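Local coordinates for 3,4-dihydroxybenzoate decarboxylase (Enterobacter cloacae, PDB 5NY5), which probably catalyses the reversible decarboxylation of 3,4-dihydroxybenzoate to catechol as a UbiD-family enzyme that depends on prenylated flavin, at residues 425-437 and 449-462. Sequence-based numbering, arbitrary orientation.
Sequences VSITTLPGIRGHQ and SIRGNGISCKTIFD
Strands 427-434 and 455-462 pair antiparallel at one margin of the five-stranded mixed sheet of the UbiD C-terminal domain, 455-462 lying between 397-401 and 427-434, the outermost strand within the chain. T428 with I460 and L430 with K458 are hydrogen-bonded pairs; the bond from I460 N to T428 O is 2.9 Å. On the face that carries I427, T429, T459 and F461, from the non-hydrogen-bonded pairs, the T459 methyl CG2 touches I427 CG2 at 3.6 Å and lies over the F461 ring toward its rim, while I427 CD1 reaches F461 CE1 at 4.0 Å. The pairing illustrates how an irregularity can be built into a regular strand: G432 and I433 both face S456, a G1 beta bulge, with the glycine at positive phi (78°). A water accepts from G432 N and donates to S449 OG, which also hydrogen-bonds D424 OD2 of a third subunit. From its pairing with L430, K458 runs its extended chain across the bulge, crossing I433 at about a right angle, CE lying 3.6 Å from I433 CG2. Its NZ donates to R434 O (3.0 Å), tilted from the carbonyl plane, and to L395 O. R434 sends CG anti to its own N (chi1 176°) and then bends at chi3, which lays the guanidinium with one face on I455 CG1. NH2 meets a lone pair of N453 O at 3.1 Å, just at the type II turn G452-I455, and NH1 bonds to E378 O of a second subunit. G435 N grips G454 O at 2.7 Å, and C457 SG rests against T429 CB, where C457 packs on D424 and T429 on G423 of the third subunit.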
ATOM      1  N   VAL A 425      -2.364   7.722  -7.773  1.00 35.26           N
ATOM      2  CA  VAL A 425      -1.960   9.061  -7.374  1.00 35.27           C
ATOM      3  C   VAL A 425      -3.092   9.817  -6.694  1.00 34.95           C
ATOM      4  O   VAL A 425      -2.867  10.522  -5.702  1.00 34.82           O
ATOM      5  CB  VAL A 425      -1.433   9.864  -8.582  1.00 35.82           C
ATOM      6  CG1 VAL A 425      -1.078  11.286  -8.167  1.00 35.91           C
ATOM      7  CG2 VAL A 425      -0.248   9.164  -9.212  1.00 36.26           C
ATOM      8  N   SER A 426      -4.319   9.664  -7.187  1.00 34.90           N
ATOM      9  CA  SER A 426      -5.408  10.583  -6.890  1.00 34.79           C
ATOM     10  C   SER A 426      -6.417  10.040  -5.887  1.00 34.43           C
ATOM     11  O   SER A 426      -7.453  10.674  -5.670  1.00 34.40           O
ATOM     12  CB  SER A 426      -6.130  10.954  -8.186  1.00 35.12           C
ATOM     13  OG  SER A 426      -5.224  11.136  -9.257  1.00 35.56           O
ATOM     14  N   ILE A 427      -6.149   8.894  -5.267  1.00 34.22           N
ATOM     15  CA  ILE A 427      -7.127   8.213  -4.426  1.00 33.98           C
ATOM     16  C   ILE A 427      -6.530   8.022  -3.037  1.00 33.78           C
ATOM     17  O   ILE A 427      -5.492   7.368  -2.887  1.00 44.43           O
ATOM     18  CB  ILE A 427      -7.554   6.866  -5.032  1.00 34.05           C
ATOM     19  CG1 ILE A 427      -8.079   7.070  -6.455  1.00 34.37           C
ATOM     20  CG2 ILE A 427      -8.612   6.210  -4.176  1.00 34.65           C
ATOM     21  CD1 ILE A 427      -8.623   5.811  -7.103  1.00 34.57           C
ATOM     22  N   THR A 428      -7.194   8.583  -2.027  1.00 33.70           N
ATOM     23  CA  THR A 428      -6.763   8.494  -0.637  1.00 33.62           C
ATOM     24  C   THR A 428      -7.844   7.794   0.174  1.00 33.54           C
ATOM     25  O   THR A 428      -8.981   8.272   0.237  1.00 33.62           O
ATOM     26  CB  THR A 428      -6.479   9.879  -0.056  1.00 33.78           C
ATOM     27  OG1 THR A 428      -5.407  10.492  -0.777  1.00 45.24           O
ATOM     28  CG2 THR A 428      -6.088   9.768   1.398  1.00 33.81           C
ATOM     29  N   THR A 429      -7.489   6.673   0.794  1.00 33.46           N
ATOM     30  CA  THR A 429      -8.412   5.896   1.607  1.00 33.47           C
ATOM     31  C   THR A 429      -8.192   6.198   3.082  1.00 33.56           C
ATOM     32  O   THR A 429      -7.053   6.342   3.535  1.00 33.58           O
ATOM     33  CB  THR A 429      -8.241   4.398   1.350  1.00 33.42           C
ATOM     34  OG1 THR A 429      -6.862   4.038   1.506  1.00 41.52           O
ATOM     35  CG2 THR A 429      -8.704   4.043  -0.056  1.00 33.47           C
ATOM     36  N   LEU A 430      -9.293   6.299   3.826  1.00 43.02           N
ATOM     37  CA  LEU A 430      -9.265   6.644   5.247  1.00 35.55           C
ATOM     38  C   LEU A 430     -10.068   5.597   6.003  1.00 34.10           C
ATOM     39  O   LEU A 430     -11.291   5.718   6.150  1.00 42.78           O
ATOM     40  CB  LEU A 430      -9.809   8.049   5.490  1.00 34.21           C
ATOM     41  CG  LEU A 430      -9.056   9.246   4.900  1.00 34.20           C
ATOM     42  CD1 LEU A 430      -9.343   9.431   3.423  1.00 37.12           C
ATOM     43  CD2 LEU A 430      -9.434  10.508   5.640  1.00 34.61           C
ATOM     44  N   PRO A 431      -9.417   4.549   6.490  1.00 35.79           N
ATOM     45  CA  PRO A 431     -10.145   3.454   7.133  1.00 35.74           C
ATOM     46  C   PRO A 431     -10.556   3.775   8.562  1.00 37.07           C
ATOM     47  O   PRO A 431      -9.949   4.594   9.250  1.00 40.45           O
ATOM     48  CB  PRO A 431      -9.137   2.300   7.102  1.00 35.59           C
ATOM     49  CG  PRO A 431      -7.811   2.975   7.091  1.00 35.48           C
ATOM     50  CD  PRO A 431      -7.994   4.224   6.282  1.00 35.43           C
ATOM     51  N   GLY A 432     -11.621   3.101   8.994  1.00 34.97           N
ATOM     52  CA  GLY A 432     -12.037   3.122  10.382  1.00 35.50           C
ATOM     53  C   GLY A 432     -12.782   4.352  10.849  1.00 35.88           C
ATOM     54  O   GLY A 432     -12.784   4.635  12.049  1.00 36.39           O
ATOM     55  N   ILE A 433     -13.429   5.089   9.952  1.00 35.74           N
ATOM     56  CA  ILE A 433     -14.135   6.313  10.310  1.00 36.16           C
ATOM     57  C   ILE A 433     -15.628   6.026  10.344  1.00 36.53           C
ATOM     58  O   ILE A 433     -16.187   5.502   9.374  1.00 36.29           O
ATOM     59  CB  ILE A 433     -13.818   7.446   9.322  1.00 35.95           C
ATOM     60  CG1 ILE A 433     -12.317   7.511   9.052  1.00 35.46           C
ATOM     61  CG2 ILE A 433     -14.304   8.772   9.873  1.00 39.64           C
ATOM     62  CD1 ILE A 433     -11.498   7.826  10.275  1.00 35.81           C
ATOM     63  N   ARG A 434     -16.278   6.368  11.455  1.00 37.22           N
ATOM     64  CA  ARG A 434     -17.715   6.152  11.556  1.00 37.72           C
ATOM     65  C   ARG A 434     -18.449   6.945  10.483  1.00 37.60           C
ATOM     66  O   ARG A 434     -18.151   8.115  10.236  1.00 37.54           O
ATOM     67  CB  ARG A 434     -18.235   6.545  12.939  1.00 38.61           C
ATOM     68  CG  ARG A 434     -19.745   6.414  13.053  1.00 43.20           C
ATOM     69  CD  ARG A 434     -20.192   6.153  14.471  1.00 40.16           C
ATOM     70  NE  ARG A 434     -19.481   5.027  15.065  1.00 40.08           N
ATOM     71  CZ  ARG A 434     -19.854   3.757  14.955  1.00 40.07           C
ATOM     72  NH1 ARG A 434     -19.142   2.805  15.541  1.00 40.05           N
ATOM     73  NH2 ARG A 434     -20.934   3.437  14.262  1.00 40.15           N
ATOM     74  N   GLY A 435     -19.401   6.287   9.832  1.00 43.31           N
ATOM     75  CA  GLY A 435     -20.153   6.900   8.758  1.00 40.60           C
ATOM     76  C   GLY A 435     -21.643   6.901   9.014  1.00 42.75           C
ATOM     77  O   GLY A 435     -22.199   7.902   9.474  1.00 54.20           O
ATOM     78  N   HIS A 436     -22.301   5.782   8.726  1.00 38.41           N
ATOM     79  CA  HIS A 436     -23.742   5.695   8.898  1.00 39.16           C
ATOM     80  C   HIS A 436     -24.152   4.230   8.916  1.00 39.33           C
ATOM     81  O   HIS A 436     -23.621   3.422   8.152  1.00 38.80           O
ATOM     82  CB  HIS A 436     -24.478   6.447   7.784  1.00 39.18           C
ATOM     83  CG  HIS A 436     -25.890   6.802   8.127  1.00 40.08           C
ATOM     84  ND1 HIS A 436     -26.860   5.853   8.360  1.00 40.67           N
ATOM     85  CD2 HIS A 436     -26.496   8.004   8.274  1.00 40.58           C
ATOM     86  CE1 HIS A 436     -28.002   6.454   8.640  1.00 41.49           C
ATOM     87  NE2 HIS A 436     -27.808   7.760   8.593  1.00 41.45           N
ATOM     88  N   GLN A 437     -25.105   3.902   9.788  1.00 41.19           N
ATOM     89  CA  GLN A 437     -25.536   2.520   9.960  1.00 41.14           C
ATOM     90  C   GLN A 437     -26.284   1.976   8.754  1.00 42.20           C
ATOM     91  O   GLN A 437     -26.310   0.757   8.560  1.00 46.93           O
ATOM     92  CB  GLN A 437     -26.424   2.404  11.199  1.00 45.51           C
ATOM     93  CG  GLN A 437     -25.711   2.687  12.504  1.00 52.76           C
ATOM     94  CD  GLN A 437     -25.148   1.434  13.142  1.00 50.95           C
ATOM     95  OE1 GLN A 437     -25.511   0.318  12.772  1.00 48.81           O
ATOM     96  NE2 GLN A 437     -24.262   1.613  14.115  1.00 55.51           N
ATOM     97  N   SER A 449     -10.910  -3.983   8.070  1.00 35.20           N
ATOM     98  CA  SER A 449     -10.573  -2.727   8.723  1.00 35.07           C
ATOM     99  C   SER A 449     -11.771  -2.060   9.384  1.00 35.37           C
ATOM    100  O   SER A 449     -11.598  -1.031  10.042  1.00 35.94           O
ATOM    101  CB  SER A 449      -9.933  -1.761   7.720  1.00 34.63           C
ATOM    102  OG  SER A 449     -10.791  -1.504   6.625  1.00 37.09           O
ATOM    103  N   ILE A 450     -12.968  -2.620   9.232  1.00 35.67           N
ATOM    104  CA  ILE A 450     -14.189  -2.090   9.833  1.00 36.07           C
ATOM    105  C   ILE A 450     -14.465  -2.855  11.120  1.00 36.65           C
ATOM    106  O   ILE A 450     -14.720  -4.065  11.089  1.00 36.90           O
ATOM    107  CB  ILE A 450     -15.382  -2.196   8.869  1.00 36.15           C
ATOM    108  CG1 ILE A 450     -15.153  -1.324   7.632  1.00 35.67           C
ATOM    109  CG2 ILE A 450     -16.671  -1.805   9.572  1.00 36.71           C
ATOM    110  CD1 ILE A 450     -16.271  -1.396   6.628  1.00 35.80           C
ATOM    111  N   ARG A 451     -14.441  -2.154  12.248  1.00 36.97           N
ATOM    112  CA  ARG A 451     -14.578  -2.805  13.544  1.00 37.60           C
ATOM    113  C   ARG A 451     -16.024  -2.977  13.989  1.00 38.28           C
ATOM    114  O   ARG A 451     -16.275  -3.726  14.939  1.00 41.07           O
ATOM    115  CB  ARG A 451     -13.791  -2.028  14.605  1.00 37.78           C
ATOM    116  CG  ARG A 451     -12.287  -2.250  14.509  1.00 37.36           C
ATOM    117  CD  ARG A 451     -11.492  -1.206  15.267  1.00 37.47           C
ATOM    118  NE  ARG A 451     -10.059  -1.376  15.052  1.00 37.10           N
ATOM    119  CZ  ARG A 451      -9.124  -0.590  15.572  1.00 37.17           C
ATOM    120  NH1 ARG A 451      -9.465   0.431  16.345  1.00 37.62           N
ATOM    121  NH2 ARG A 451      -7.844  -0.826  15.320  1.00 36.88           N
ATOM    122  N   GLY A 452     -16.976  -2.328  13.332  1.00 39.67           N
ATOM    123  CA  GLY A 452     -18.362  -2.460  13.741  1.00 38.98           C
ATOM    124  C   GLY A 452     -19.282  -1.834  12.720  1.00 38.84           C
ATOM    125  O   GLY A 452     -18.847  -1.111  11.820  1.00 47.19           O
ATOM    126  N   ASN A 453     -20.569  -2.134  12.875  1.00 39.51           N
ATOM    127  CA  ASN A 453     -21.586  -1.569  12.000  1.00 39.55           C
ATOM    128  C   ASN A 453     -21.538  -0.046  12.035  1.00 39.40           C
ATOM    129  O   ASN A 453     -21.317   0.563  13.085  1.00 39.74           O
ATOM    130  CB  ASN A 453     -22.972  -2.059  12.416  1.00 40.49           C
ATOM    131  CG  ASN A 453     -23.162  -3.540  12.174  1.00 40.71           C
ATOM    132  OD1 ASN A 453     -22.509  -4.124  11.316  1.00 40.14           O
ATOM    133  ND2 ASN A 453     -24.069  -4.154  12.924  1.00 41.63           N
ATOM    134  N   GLY A 454     -21.741   0.569  10.874  1.00 38.98           N
ATOM    135  CA  GLY A 454     -21.732   2.008  10.765  1.00 38.87           C
ATOM    136  C   GLY A 454     -20.364   2.633  10.633  1.00 38.19           C
ATOM    137  O   GLY A 454     -20.269   3.864  10.580  1.00 41.78           O
ATOM    138  N   ILE A 455     -19.305   1.831  10.588  1.00 37.74           N
ATOM    139  CA  ILE A 455     -17.951   2.318  10.371  1.00 37.14           C
ATOM    140  C   ILE A 455     -17.559   1.988   8.942  1.00 36.52           C
ATOM    141  O   ILE A 455     -17.956   0.956   8.392  1.00 44.19           O
ATOM    142  CB  ILE A 455     -16.958   1.706  11.381  1.00 37.18           C
ATOM    143  CG1 ILE A 455     -17.473   1.900  12.806  1.00 37.97           C
ATOM    144  CG2 ILE A 455     -15.578   2.324  11.223  1.00 36.68           C
ATOM    145  CD1 ILE A 455     -16.603   1.276  13.856  1.00 38.16           C
ATOM    146  N   SER A 456     -16.776   2.875   8.334  1.00 36.05           N
ATOM    147  CA  SER A 456     -16.478   2.756   6.918  1.00 35.58           C
ATOM    148  C   SER A 456     -15.050   3.190   6.635  1.00 35.10           C
ATOM    149  O   SER A 456     -14.406   3.863   7.440  1.00 35.14           O
ATOM    150  CB  SER A 456     -17.443   3.600   6.078  1.00 35.67           C
ATOM    151  OG  SER A 456     -17.103   3.565   4.706  1.00 35.30           O
ATOM    152  N   CYS A 457     -14.570   2.786   5.467  1.00 37.91           N
ATOM    153  CA  CYS A 457     -13.448   3.449   4.829  1.00 37.58           C
ATOM    154  C   CYS A 457     -14.006   4.599   4.003  1.00 45.71           C
ATOM    155  O   CYS A 457     -14.976   4.423   3.261  1.00 45.70           O
ATOM    156  CB  CYS A 457     -12.664   2.476   3.951  1.00 37.49           C
ATOM    157  SG  CYS A 457     -11.293   3.208   3.046  1.00 37.12           S
ATOM    158  N   LYS A 458     -13.421   5.777   4.159  1.00 34.30           N
ATOM    159  CA  LYS A 458     -13.853   6.962   3.441  1.00 34.35           C
ATOM    160  C   LYS A 458     -12.781   7.341   2.433  1.00 34.06           C
ATOM    161  O   LYS A 458     -11.590   7.315   2.746  1.00 34.12           O
ATOM    162  CB  LYS A 458     -14.131   8.110   4.412  1.00 34.67           C
ATOM    163  CG  LYS A 458     -15.107   7.718   5.512  1.00 35.07           C
ATOM    164  CD  LYS A 458     -15.695   8.921   6.223  1.00 35.54           C
ATOM    165  CE  LYS A 458     -16.773   8.495   7.205  1.00 36.06           C
ATOM    166  NZ  LYS A 458     -17.506   9.661   7.769  1.00 36.64           N
ATOM    167  N   THR A 459     -13.202   7.670   1.217  1.00 34.06           N
ATOM    168  CA  THR A 459     -12.289   7.816   0.094  1.00 33.89           C
ATOM    169  C   THR A 459     -12.415   9.205  -0.507  1.00 34.02           C
ATOM    170  O   THR A 459     -13.525   9.694  -0.731  1.00 34.23           O
ATOM    171  CB  THR A 459     -12.563   6.749  -0.973  1.00 33.89           C
ATOM    172  OG1 THR A 459     -12.564   5.454  -0.361  1.00 33.86           O
ATOM    173  CG2 THR A 459     -11.493   6.781  -2.044  1.00 33.82           C
ATOM    174  N   ILE A 460     -11.275   9.827  -0.773  1.00 43.18           N
ATOM    175  CA  ILE A 460     -11.209  11.123  -1.433  1.00 34.12           C
ATOM    176  C   ILE A 460     -10.675  10.889  -2.840  1.00 34.11           C
ATOM    177  O   ILE A 460      -9.516  10.494  -3.018  1.00 34.01           O
ATOM    178  CB  ILE A 460     -10.329  12.111  -0.658  1.00 34.21           C
ATOM    179  CG1 ILE A 460     -10.856  12.292   0.765  1.00 35.01           C
ATOM    180  CG2 ILE A 460     -10.262  13.441  -1.380  1.00 34.47           C
ATOM    181  CD1 ILE A 460      -9.976  13.166   1.653  1.00 34.55           C
ATOM    182  N   PHE A 461     -11.515  11.123  -3.842  1.00 34.30           N
ATOM    183  CA  PHE A 461     -11.108  11.068  -5.241  1.00 34.45           C
ATOM    184  C   PHE A 461     -10.743  12.479  -5.678  1.00 34.68           C
ATOM    185  O   PHE A 461     -11.620  13.339  -5.807  1.00 34.89           O
ATOM    186  CB  PHE A 461     -12.222  10.500  -6.117  1.00 34.64           C
ATOM    187  CG  PHE A 461     -12.600   9.086  -5.792  1.00 34.53           C
ATOM    188  CD1 PHE A 461     -12.031   8.024  -6.477  1.00 34.58           C
ATOM    189  CD2 PHE A 461     -13.540   8.815  -4.817  1.00 34.47           C
ATOM    190  CE1 PHE A 461     -12.386   6.722  -6.184  1.00 34.55           C
ATOM    191  CE2 PHE A 461     -13.898   7.514  -4.521  1.00 34.44           C
ATOM    192  CZ  PHE A 461     -13.320   6.468  -5.206  1.00 34.48           C
ATOM    193  N   ASP A 462      -9.455  12.723  -5.900  1.00 34.71           N
ATOM    194  CA  ASP A 462      -8.986  14.033  -6.343  1.00 35.01           C
ATOM    195  C   ASP A 462      -8.928  14.033  -7.864  1.00 35.33           C
ATOM    196  O   ASP A 462      -7.968  13.547  -8.463  1.00 35.43           O
ATOM    197  CB  ASP A 462      -7.631  14.366  -5.731  1.00 34.99           C
ATOM    198  CG  ASP A 462      -7.087  15.699  -6.208  1.00 35.40           C
ATOM    199  OD1 ASP A 462      -5.860  15.904  -6.114  1.00 35.53           O
ATOM    200  OD2 ASP A 462      -7.879  16.541  -6.682  1.00 50.77           O
TER
HETATM  201  O   HOH W   1     -12.432   0.943   7.363  1.00 45.21           O
HETATM  202  O   HOH W   2     -22.822   4.939  12.426  1.00 43.04           O